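R.Pab1 family restriction endonuclease (Campylobacter coli, PDB 7CFA) is a restriction DNA glycosylase of the R.PabI family, which probably excises bases from its recognition sequence and so leads to cleavage of foreign DNA. Local coordinates at residues Ile100-Glu112 and Lys216-Leu230. The protein carries 2 engineered substitutions. Numbering follows the deposited sequence.
Sequences IKNFLENNEELIE and KIFGILSNNHRYNVL. Engineered in segment 216-230: Asn228 (natural residue Asp).
Arg226 reaches from helix 223-237 to the C-terminal end of helix 94-106, where its NH1 gives hydrogen bonds to two backbone oxygens, Leu104 O at 2.7 Å and Asn107 O at 2.8 Å. Both acceptors lie close to the guanidinium plane. On the same group NE and NH2 converge side-on upon Asn223 OD1, which fixes the rotation of the guanidinium, while Leu110 CD2 rests over one face. Bends at chi2 and chi3 (-139° and -56°) turn the arginine chain to this position. Backbone bonds join the start of helix 111-114 to the loop between helices 208-219 and 223-237: Ile111 N to Ile220 O at 2.8 Å and Glu112 N to Leu221 O at 3.0 Å, both nearly straight. Glu112 also lays its CG against Leu221 O and OE1 near Ser222 CB, its carboxylate being paired with Lys160. Asn107 shapes its own turn, OD1 accepting from Glu109 N in an Asx turn and ND2 giving to Glu109 O. Apolar packing centres on Leu104, a knob among Gly219, Arg226, Val229 and Leu230; its CD1 meets Val229 CG1 at 3.6 Å, and CD2 lies against the backbone of Gly219, where the lack of a side chain lets the leucine come close. Ile220 CG2 fits between Leu104 CD2, Phe103 CE2 and Asn107 ND2. The aliphatic chain of Lys216 crosses the Phe103 side chain at about a right angle, and Lys216 CG lies 3.5 Å from Phe103 CD2. Ile111 CG2 touches Leu221 CD1 at 3.7 Å, and both residues also rest on Ile155 of strand 152-159. Ile111 packs on Val127 of the second subunit, Ile220 on its Ile130. The axes of 100-106 and 223-230 run roughly antiparallel, at 152°, in a helical layer beside the antiparallel sheet of this R.PabI-family fold, with its edge at the dimer interface.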
loop_
_atom_site.group_PDB
_atom_site.type_symbol
_atom_site.label_atom_id
_atom_site.label_comp_id
_atom_site.label_asym_id
_atom_site.label_seq_id
_atom_site.Cartn_x
_atom_site.Cartn_y
_atom_site.Cartn_z
ATOM N N ILE A 100 2.377 -22.743 -23.999
ATOM C CA ILE A 100 1.803 -21.685 -23.174
ATOM C C ILE A 100 0.513 -21.169 -23.800
ATOM O O ILE A 100 -0.456 -20.862 -23.095
ATOM C CB ILE A 100 2.826 -20.552 -22.964
ATOM C CG1 ILE A 100 4.111 -21.102 -22.344
ATOM C CG2 ILE A 100 2.245 -19.463 -22.074
ATOM C CD1 ILE A 100 5.178 -20.049 -22.123
ATOM N N LYS A 101 0.475 -21.079 -25.131
ATOM C CA LYS A 101 -0.724 -20.602 -25.813
ATOM C C LYS A 101 -1.905 -21.533 -25.568
ATOM O O LYS A 101 -2.998 -21.086 -25.199
ATOM C CB LYS A 101 -0.449 -20.458 -27.311
ATOM C CG LYS A 101 -1.651 -20.019 -28.129
ATOM C CD LYS A 101 -1.302 -19.926 -29.606
ATOM C CE LYS A 101 -2.524 -19.587 -30.445
ATOM N NZ LYS A 101 -2.188 -19.500 -31.892
ATOM N N ASN A 102 -1.705 -22.839 -25.765
ATOM C CA ASN A 102 -2.787 -23.792 -25.535
ATOM C C ASN A 102 -3.192 -23.838 -24.069
ATOM O O ASN A 102 -4.369 -24.047 -23.757
ATOM C CB ASN A 102 -2.378 -25.184 -26.021
ATOM C CG ASN A 102 -2.209 -25.250 -27.527
ATOM O OD1 ASN A 102 -2.834 -24.490 -28.266
ATOM N ND2 ASN A 102 -1.363 -26.165 -27.991
ATOM N N PHE A 103 -2.236 -23.645 -23.156
ATOM C CA PHE A 103 -2.560 -23.628 -21.734
ATOM C C PHE A 103 -3.444 -22.441 -21.383
ATOM O O PHE A 103 -4.411 -22.584 -20.625
ATOM C CB PHE A 103 -1.274 -23.603 -20.907
ATOM C CG PHE A 103 -1.496 -23.328 -19.444
ATOM C CD1 PHE A 103 -1.895 -24.341 -18.588
ATOM C CD2 PHE A 103 -1.297 -22.059 -18.926
ATOM C CE1 PHE A 103 -2.098 -24.091 -17.244
ATOM C CE2 PHE A 103 -1.500 -21.802 -17.584
ATOM C CZ PHE A 103 -1.900 -22.820 -16.742
ATOM N N LEU A 104 -3.131 -21.260 -21.918
ATOM C CA LEU A 104 -3.919 -20.076 -21.602
ATOM C C LEU A 104 -5.278 -20.105 -22.287
ATOM O O LEU A 104 -6.237 -19.510 -21.781
ATOM C CB LEU A 104 -3.146 -18.817 -21.991
ATOM C CG LEU A 104 -1.835 -18.610 -21.231
ATOM C CD1 LEU A 104 -1.114 -17.370 -21.723
ATOM C CD2 LEU A 104 -2.097 -18.527 -19.737
ATOM N N GLU A 105 -5.382 -20.790 -23.430
ATOM C CA GLU A 105 -6.664 -20.886 -24.122
ATOM C C GLU A 105 -7.626 -21.805 -23.381
ATOM O O GLU A 105 -8.833 -21.541 -23.334
ATOM C CB GLU A 105 -6.455 -21.378 -25.555
ATOM C CG GLU A 105 -5.824 -20.358 -26.490
ATOM C CD GLU A 105 -5.610 -20.901 -27.891
ATOM O OE1 GLU A 105 -5.755 -22.127 -28.085
ATOM O OE2 GLU A 105 -5.297 -20.104 -28.799
ATOM N N ASN A 106 -7.113 -22.886 -22.793
ATOM C CA ASN A 106 -7.952 -23.848 -22.095
ATOM C C ASN A 106 -8.159 -23.516 -20.624
ATOM O O ASN A 106 -9.058 -24.087 -19.998
ATOM C CB ASN A 106 -7.355 -25.256 -22.210
ATOM C CG ASN A 106 -7.450 -25.821 -23.615
ATOM O OD1 ASN A 106 -8.436 -25.606 -24.321
ATOM N ND2 ASN A 106 -6.421 -26.552 -24.027
ATOM N N ASN A 107 -7.361 -22.613 -20.059
ATOM C CA ASN A 107 -7.457 -22.331 -18.634
ATOM C C ASN A 107 -8.734 -21.567 -18.308
ATOM O O ASN A 107 -9.160 -20.681 -19.053
ATOM C CB ASN A 107 -6.248 -21.528 -18.157
ATOM C CG ASN A 107 -6.347 -21.154 -16.688
ATOM O OD1 ASN A 107 -6.837 -21.933 -15.869
ATOM N ND2 ASN A 107 -5.899 -19.951 -16.352
ATOM N N GLU A 108 -9.339 -21.913 -17.170
ATOM C CA GLU A 108 -10.515 -21.224 -16.661
ATOM C C GLU A 108 -10.298 -20.547 -15.317
ATOM O O GLU A 108 -11.052 -19.624 -14.987
ATOM C CB GLU A 108 -11.696 -22.200 -16.536
ATOM C CG GLU A 108 -12.231 -22.705 -17.864
ATOM C CD GLU A 108 -13.287 -23.778 -17.689
ATOM O OE1 GLU A 108 -13.104 -24.653 -16.817
ATOM O OE2 GLU A 108 -14.302 -23.740 -18.416
ATOM N N GLU A 109 -9.302 -20.966 -14.540
ATOM C CA GLU A 109 -9.055 -20.413 -13.215
ATOM C C GLU A 109 -8.155 -19.189 -13.334
ATOM O O GLU A 109 -6.998 -19.301 -13.755
ATOM C CB GLU A 109 -8.416 -21.460 -12.304
ATOM C CG GLU A 109 -9.237 -22.726 -12.134
ATOM C CD GLU A 109 -8.590 -23.714 -11.184
ATOM O OE1 GLU A 109 -7.483 -23.424 -10.680
ATOM O OE2 GLU A 109 -9.189 -24.782 -10.938
ATOM N N LEU A 110 -8.685 -18.027 -12.966
ATOM C CA LEU A 110 -7.928 -16.786 -12.961
ATOM C C LEU A 110 -7.629 -16.357 -11.530
ATOM O O LEU A 110 -8.444 -16.548 -10.622
ATOM C CB LEU A 110 -8.685 -15.674 -13.692
ATOM C CG LEU A 110 -8.914 -15.918 -15.180
ATOM C CD1 LEU A 110 -9.777 -14.814 -15.768
ATOM C CD2 LEU A 110 -7.587 -16.021 -15.918
ATOM N N ILE A 111 -6.449 -15.762 -11.347
ATOM C CA ILE A 111 -5.990 -15.392 -10.011
ATOM C C ILE A 111 -6.907 -14.342 -9.390
ATOM O O ILE A 111 -7.295 -14.448 -8.221
ATOM C CB ILE A 111 -4.529 -14.909 -10.073
ATOM C CG1 ILE A 111 -3.599 -16.089 -10.346
ATOM C CG2 ILE A 111 -4.138 -14.171 -8.796
ATOM C CD1 ILE A 111 -2.141 -15.710 -10.452
ATOM N N GLU A 112 -7.266 -13.310 -10.157
ATOM C CA GLU A 112 -8.115 -12.253 -9.616
ATOM C C GLU A 112 -9.538 -12.720 -9.340
ATOM O O GLU A 112 -10.284 -12.004 -8.664
ATOM C CB GLU A 112 -8.123 -11.051 -10.564
ATOM C CG GLU A 112 -6.782 -10.331 -10.623
ATOM C CD GLU A 112 -6.779 -9.146 -11.567
ATOM O OE1 GLU A 112 -7.836 -8.847 -12.162
ATOM O OE2 GLU A 112 -5.712 -8.511 -11.714
ATOM N N LYS A 216 3.667 -17.209 -18.503
ATOM C CA LYS A 216 2.497 -18.049 -18.273
ATOM C C LYS A 216 1.737 -17.621 -17.024
ATOM O O LYS A 216 0.502 -17.676 -17.004
ATOM C CB LYS A 216 2.918 -19.516 -18.166
ATOM C CG LYS A 216 1.753 -20.488 -18.085
ATOM C CD LYS A 216 2.219 -21.938 -18.124
ATOM C CE LYS A 216 3.039 -22.296 -16.896
ATOM N NZ LYS A 216 3.386 -23.745 -16.870
ATOM N N ILE A 217 2.450 -17.183 -15.984
ATOM C CA ILE A 217 1.788 -16.759 -14.755
ATOM C C ILE A 217 1.016 -15.464 -14.978
ATOM O O ILE A 217 -0.101 -15.301 -14.474
ATOM C CB ILE A 217 2.814 -16.627 -13.615
ATOM C CG1 ILE A 217 3.370 -18.006 -13.251
ATOM C CG2 ILE A 217 2.186 -15.968 -12.394
ATOM C CD1 ILE A 217 4.472 -17.965 -12.219
ATOM N N PHE A 218 1.596 -14.522 -15.729
ATOM C CA PHE A 218 0.842 -13.332 -16.112
ATOM C C PHE A 218 -0.444 -13.710 -16.836
ATOM O O PHE A 218 -1.493 -13.095 -16.617
ATOM C CB PHE A 218 1.691 -12.415 -16.997
ATOM C CG PHE A 218 2.523 -11.422 -16.233
ATOM C CD1 PHE A 218 1.932 -10.331 -15.614
ATOM C CD2 PHE A 218 3.899 -11.564 -16.157
ATOM C CE1 PHE A 218 2.696 -9.410 -14.921
ATOM C CE2 PHE A 218 4.670 -10.647 -15.465
ATOM C CZ PHE A 218 4.069 -9.569 -14.846
ATOM N N GLY A 219 -0.383 -14.739 -17.686
ATOM C CA GLY A 219 -1.526 -15.126 -18.495
ATOM C C GLY A 219 -2.718 -15.630 -17.710
ATOM O O GLY A 219 -3.830 -15.656 -18.248
ATOM N N ILE A 220 -2.519 -16.034 -16.455
ATOM C CA ILE A 220 -3.614 -16.504 -15.615
ATOM C C ILE A 220 -4.008 -15.475 -14.562
ATOM O O ILE A 220 -4.811 -15.778 -13.675
ATOM C CB ILE A 220 -3.272 -17.847 -14.954
ATOM C CG1 ILE A 220 -2.236 -17.644 -13.844
ATOM C CG2 ILE A 220 -2.762 -18.833 -15.990
ATOM C CD1 ILE A 220 -1.977 -18.881 -13.015
ATOM N N LEU A 221 -3.459 -14.263 -14.637
ATOM C CA LEU A 221 -3.767 -13.251 -13.633
ATOM C C LEU A 221 -5.204 -12.764 -13.776
ATOM O O LEU A 221 -5.944 -12.680 -12.788
ATOM C CB LEU A 221 -2.779 -12.090 -13.747
ATOM C CG LEU A 221 -2.652 -11.170 -12.534
ATOM C CD1 LEU A 221 -2.380 -11.979 -11.277
ATOM C CD2 LEU A 221 -1.545 -10.157 -12.763
ATOM N N SER A 222 -5.616 -12.445 -14.999
ATOM C CA SER A 222 -6.970 -11.985 -15.275
ATOM C C SER A 222 -7.270 -12.241 -16.745
ATOM O O SER A 222 -6.405 -12.685 -17.507
ATOM C CB SER A 222 -7.136 -10.503 -14.929
ATOM O OG SER A 222 -6.373 -9.696 -15.807
ATOM N N ASN A 223 -8.510 -11.953 -17.143
ATOM C CA ASN A 223 -8.879 -12.097 -18.547
ATOM C C ASN A 223 -8.151 -11.080 -19.417
ATOM O O ASN A 223 -7.725 -11.403 -20.532
ATOM C CB ASN A 223 -10.392 -11.966 -18.714
ATOM C CG ASN A 223 -11.107 -13.301 -18.612
ATOM O OD1 ASN A 223 -10.586 -14.331 -19.041
ATOM N ND2 ASN A 223 -12.307 -13.289 -18.043
ATOM N N ASN A 224 -7.998 -9.847 -18.928
ATOM C CA ASN A 224 -7.254 -8.847 -19.689
ATOM C C ASN A 224 -5.795 -9.252 -19.843
ATOM O O ASN A 224 -5.227 -9.144 -20.938
ATOM C CB ASN A 224 -7.369 -7.478 -19.019
ATOM C CG ASN A 224 -8.771 -6.902 -19.104
ATOM O OD1 ASN A 224 -9.566 -7.295 -19.958
ATOM N ND2 ASN A 224 -9.078 -5.959 -18.221
ATOM N N HIS A 225 -5.172 -9.729 -18.761
ATOM C CA HIS A 225 -3.802 -10.223 -18.851
ATOM C C HIS A 225 -3.713 -11.442 -19.759
ATOM O O HIS A 225 -2.746 -11.588 -20.516
ATOM C CB HIS A 225 -3.266 -10.555 -17.459
ATOM C CG HIS A 225 -2.937 -9.353 -16.633
ATOM N ND1 HIS A 225 -2.022 -8.403 -17.033
ATOM C CD2 HIS A 225 -3.392 -8.951 -15.423
ATOM C CE1 HIS A 225 -1.930 -7.466 -16.106
ATOM N NE2 HIS A 225 -2.751 -7.775 -15.118
ATOM N N ARG A 226 -4.705 -12.333 -19.690
ATOM C CA ARG A 226 -4.732 -13.477 -20.596
ATOM C C ARG A 226 -4.747 -13.021 -22.048
ATOM O O ARG A 226 -3.986 -13.534 -22.877
ATOM C CB ARG A 226 -5.947 -14.358 -20.304
ATOM C CG ARG A 226 -5.974 -15.655 -21.100
ATOM C CD ARG A 226 -7.375 -15.981 -21.593
ATOM N NE ARG A 226 -8.346 -16.053 -20.504
ATOM C CZ ARG A 226 -8.669 -17.172 -19.863
ATOM N NH1 ARG A 226 -8.100 -18.321 -20.196
ATOM N NH2 ARG A 226 -9.564 -17.140 -18.885
ATOM N N TYR A 227 -5.602 -12.046 -22.370
ATOM C CA TYR A 227 -5.702 -11.551 -23.739
ATOM C C TYR A 227 -4.393 -10.923 -24.199
ATOM O O TYR A 227 -3.947 -11.163 -25.326
ATOM C CB TYR A 227 -6.851 -10.546 -23.844
ATOM C CG TYR A 227 -7.071 -9.976 -25.230
ATOM C CD1 TYR A 227 -7.965 -10.568 -26.111
ATOM C CD2 TYR A 227 -6.392 -8.839 -25.652
ATOM C CE1 TYR A 227 -8.172 -10.048 -27.377
ATOM C CE2 TYR A 227 -6.591 -8.313 -26.913
ATOM C CZ TYR A 227 -7.483 -8.922 -27.772
ATOM O OH TYR A 227 -7.682 -8.400 -29.028
ATOM N N ASN A 228 -3.762 -10.117 -23.341
ATOM C CA ASN A 228 -2.533 -9.436 -23.736
ATOM C C ASN A 228 -1.401 -10.427 -23.976
ATOM O O ASN A 228 -0.675 -10.316 -24.973
ATOM C CB ASN A 228 -2.137 -8.413 -22.672
ATOM C CG ASN A 228 -3.113 -7.256 -22.586
ATOM O OD1 ASN A 228 -3.897 -7.023 -23.505
ATOM N ND2 ASN A 228 -3.068 -6.522 -21.481
ATOM N N VAL A 229 -1.235 -11.402 -23.079
ATOM C CA VAL A 229 -0.186 -12.404 -23.257
ATOM C C VAL A 229 -0.420 -13.198 -24.537
ATOM O O VAL A 229 0.521 -13.488 -25.286
ATOM C CB VAL A 229 -0.103 -13.322 -22.024
ATOM C CG1 VAL A 229 0.865 -14.463 -22.284
ATOM C CG2 VAL A 229 0.333 -12.525 -20.803
ATOM N N LEU A 230 -1.677 -13.553 -24.815
ATOM C CA LEU A 230 -1.978 -14.276 -26.047
ATOM C C LEU A 230 -1.664 -13.439 -27.282
ATOM O O LEU A 230 -1.199 -13.978 -28.293
ATOM C CB LEU A 230 -3.442 -14.724 -26.055
ATOM C CG LEU A 230 -3.766 -15.909 -25.140
ATOM C CD1 LEU A 230 -5.260 -16.191 -25.112
ATOM C CD2 LEU A 230 -2.995 -17.150 -25.574
#